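PDB 2W4E: Mutt/nudix family protein from Deinococcus radiodurans, which probably hydrolyses ADP-ribose with the help of magnesium, as an ADP-ribose pyrophosphatase of the Nudix family, represented here by its Nudix domain without the protein's N-terminal part. Local coordinates for residues A19-Q24 and T32-V37. Residues are numbered along the deposited sequence; the frame is centred on the assembly and turned at random.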
loop_
_atom_site.group_PDB
_atom_site.type_symbol
_atom_site.label_atom_id
_atom_site.label_comp_id
_atom_site.label_asym_id
_atom_site.label_seq_id
_atom_site.Cartn_x
_atom_site.Cartn_y
_atom_site.Cartn_z
ATOM N N ALA A 19 15.496 -7.756 -6.929
ATOM C CA ALA A 19 14.054 -7.856 -7.154
ATOM C C ALA A 19 13.814 -8.037 -8.641
ATOM O O ALA A 19 14.488 -7.419 -9.467
ATOM C CB ALA A 19 13.349 -6.588 -6.660
ATOM N N VAL A 20 12.842 -8.861 -8.986
ATOM C CA VAL A 20 12.438 -8.999 -10.362
ATOM C C VAL A 20 11.153 -8.207 -10.603
ATOM O O VAL A 20 10.067 -8.702 -10.294
ATOM C CB VAL A 20 12.253 -10.479 -10.761
ATOM C CG1 VAL A 20 11.949 -10.590 -12.275
ATOM C CG2 VAL A 20 13.529 -11.288 -10.365
ATOM N N LEU A 21 11.300 -7.001 -11.156
ATOM C CA LEU A 21 10.162 -6.125 -11.460
ATOM C C LEU A 21 9.756 -6.197 -12.916
ATOM O O LEU A 21 10.457 -6.767 -13.728
ATOM C CB LEU A 21 10.498 -4.663 -11.109
ATOM C CG LEU A 21 11.100 -4.500 -9.726
ATOM C CD1 LEU A 21 11.352 -3.016 -9.353
ATOM C CD2 LEU A 21 10.119 -5.143 -8.726
ATOM N N ILE A 22 8.615 -5.600 -13.235
ATOM C CA ILE A 22 8.203 -5.413 -14.620
ATOM C C ILE A 22 7.835 -3.955 -14.901
ATOM O O ILE A 22 7.458 -3.211 -13.974
ATOM C CB ILE A 22 7.009 -6.296 -15.001
ATOM C CG1 ILE A 22 5.816 -6.016 -14.061
ATOM C CG2 ILE A 22 7.420 -7.783 -15.007
ATOM C CD1 ILE A 22 4.542 -6.740 -14.448
ATOM N N ARG A 23 7.967 -3.550 -16.167
ATOM C CA ARG A 23 7.415 -2.260 -16.622
ATOM C C ARG A 23 6.333 -2.678 -17.558
ATOM O O ARG A 23 6.575 -3.330 -18.570
ATOM C CB ARG A 23 8.435 -1.320 -17.310
ATOM C CG ARG A 23 9.582 -0.814 -16.391
ATOM C CD ARG A 23 10.348 0.408 -16.969
ATOM N NE ARG A 23 11.560 0.665 -16.170
ATOM C CZ ARG A 23 12.810 0.395 -16.548
ATOM N NH1 ARG A 23 13.063 -0.140 -17.734
ATOM N NH2 ARG A 23 13.824 0.655 -15.726
ATOM N N GLN A 24 5.117 -2.348 -17.184
ATOM C CA GLN A 24 3.960 -2.766 -17.907
ATOM C C GLN A 24 3.194 -1.536 -18.380
ATOM O O GLN A 24 2.954 -0.636 -17.599
ATOM C CB GLN A 24 3.063 -3.555 -16.962
ATOM C CG GLN A 24 1.880 -4.170 -17.658
ATOM C CD GLN A 24 1.333 -5.336 -16.877
ATOM O OE1 GLN A 24 1.326 -5.330 -15.617
ATOM N NE2 GLN A 24 0.827 -6.325 -17.596
ATOM N N THR A 32 3.935 3.191 -19.436
ATOM C CA THR A 32 4.348 2.049 -18.618
ATOM C C THR A 32 4.583 2.517 -17.180
ATOM O O THR A 32 4.723 3.743 -16.888
ATOM C CB THR A 32 5.605 1.341 -19.200
ATOM O OG1 THR A 32 6.753 2.191 -19.094
ATOM C CG2 THR A 32 5.384 0.963 -20.664
ATOM N N ILE A 33 4.595 1.560 -16.265
ATOM C CA ILE A 33 4.850 1.850 -14.863
ATOM C C ILE A 33 5.515 0.623 -14.233
ATOM O O ILE A 33 5.220 -0.514 -14.616
ATOM C CB ILE A 33 3.556 2.307 -14.103
ATOM C CG1 ILE A 33 3.845 2.547 -12.609
ATOM C CG2 ILE A 33 2.398 1.315 -14.332
ATOM C CD1 ILE A 33 2.780 3.326 -11.819
ATOM N N THR A 34 6.439 0.883 -13.310
ATOM C CA THR A 34 7.192 -0.146 -12.593
ATOM C C THR A 34 6.271 -0.836 -11.572
ATOM O O THR A 34 5.652 -0.163 -10.700
ATOM C CB THR A 34 8.406 0.485 -11.853
ATOM O OG1 THR A 34 9.231 1.120 -12.821
ATOM C CG2 THR A 34 9.248 -0.592 -11.196
ATOM N N GLU A 35 6.163 -2.152 -11.706
ATOM C CA GLU A 35 5.303 -2.966 -10.855
ATOM C C GLU A 35 6.021 -4.245 -10.434
ATOM O O GLU A 35 7.001 -4.666 -11.076
ATOM C CB GLU A 35 4.034 -3.362 -11.612
ATOM C CG GLU A 35 3.193 -2.165 -12.071
ATOM C CD GLU A 35 2.007 -2.582 -12.911
ATOM O OE1 GLU A 35 2.102 -3.621 -13.614
ATOM O OE2 GLU A 35 0.983 -1.881 -12.867
ATOM N N ILE A 36 5.539 -4.858 -9.362
ATOM C CA ILE A 36 5.884 -6.287 -9.096
ATOM C C ILE A 36 4.968 -7.203 -9.943
ATOM O O ILE A 36 4.126 -6.703 -10.697
ATOM C CB ILE A 36 5.847 -6.634 -7.570
ATOM C CG1 ILE A 36 4.441 -6.456 -6.985
ATOM C CG2 ILE A 36 6.907 -5.792 -6.776
ATOM C CD1 ILE A 36 4.317 -7.088 -5.523
ATOM N N VAL A 37 5.156 -8.525 -9.863
ATOM C CA VAL A 37 4.358 -9.493 -10.614
ATOM C C VAL A 37 2.968 -9.567 -10.034
ATOM O O VAL A 37 2.819 -9.504 -8.817
ATOM C CB VAL A 37 5.048 -10.907 -10.585
ATOM C CG1 VAL A 37 4.161 -11.977 -11.225
ATOM C CG2 VAL A 37 6.397 -10.836 -11.315
#
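Thr32 passes its CA-H against the carbonyl of Gln24, with CA 3.2 Å from that O, and its beta-branched side chain suits the extended backbone. The same carbonyl accepts the N-H of Ile33 from above its plane, a bent bond of 142°; the return bond, Gln24 N to Ile33 O, is straighter but 3.2 Å long. Ile33 packs its apolar chain on Tyr73 of the second subunit. Thr34 lies on the other face: CG2 meets Leu21 CD1 at 3.7 Å, while OG1 lies near the plane at the edge of the Arg23 guanidinium, 4.1 Å from NE. Arg23 and Thr34 are the non-hydrogen-bonded pair between two hydrogen-bonded ones, the alternation of an antiparallel beta hairpin, here strands 18-26 and 31-35 of the Nudix domain. Glu35 pairs with Ile22, Ile22 N to Glu35 O being almost straight at 177°. Buried, apolar and branched, Ile22 (CG1 between backbone N and carbonyl carbon, chi1 57°) fills the space towards helix 47-59, which carries the REUXEE part of the Nudix box, with CD1 3.8 Å from Ile36 O; an alanine here would probably open a gap between hairpin and helix and leave the Glu35 side chain less tightly held. Glu35 OE2 makes a salt bridge with Arg26, which suits a buried acid. Apolar Ile36 brings CG2 to 3.8 Å from Leu21 CD2. Val37 is backbone hydrogen-bonded to Ile10 of strand 6-14, where the chain passes to the other sheet.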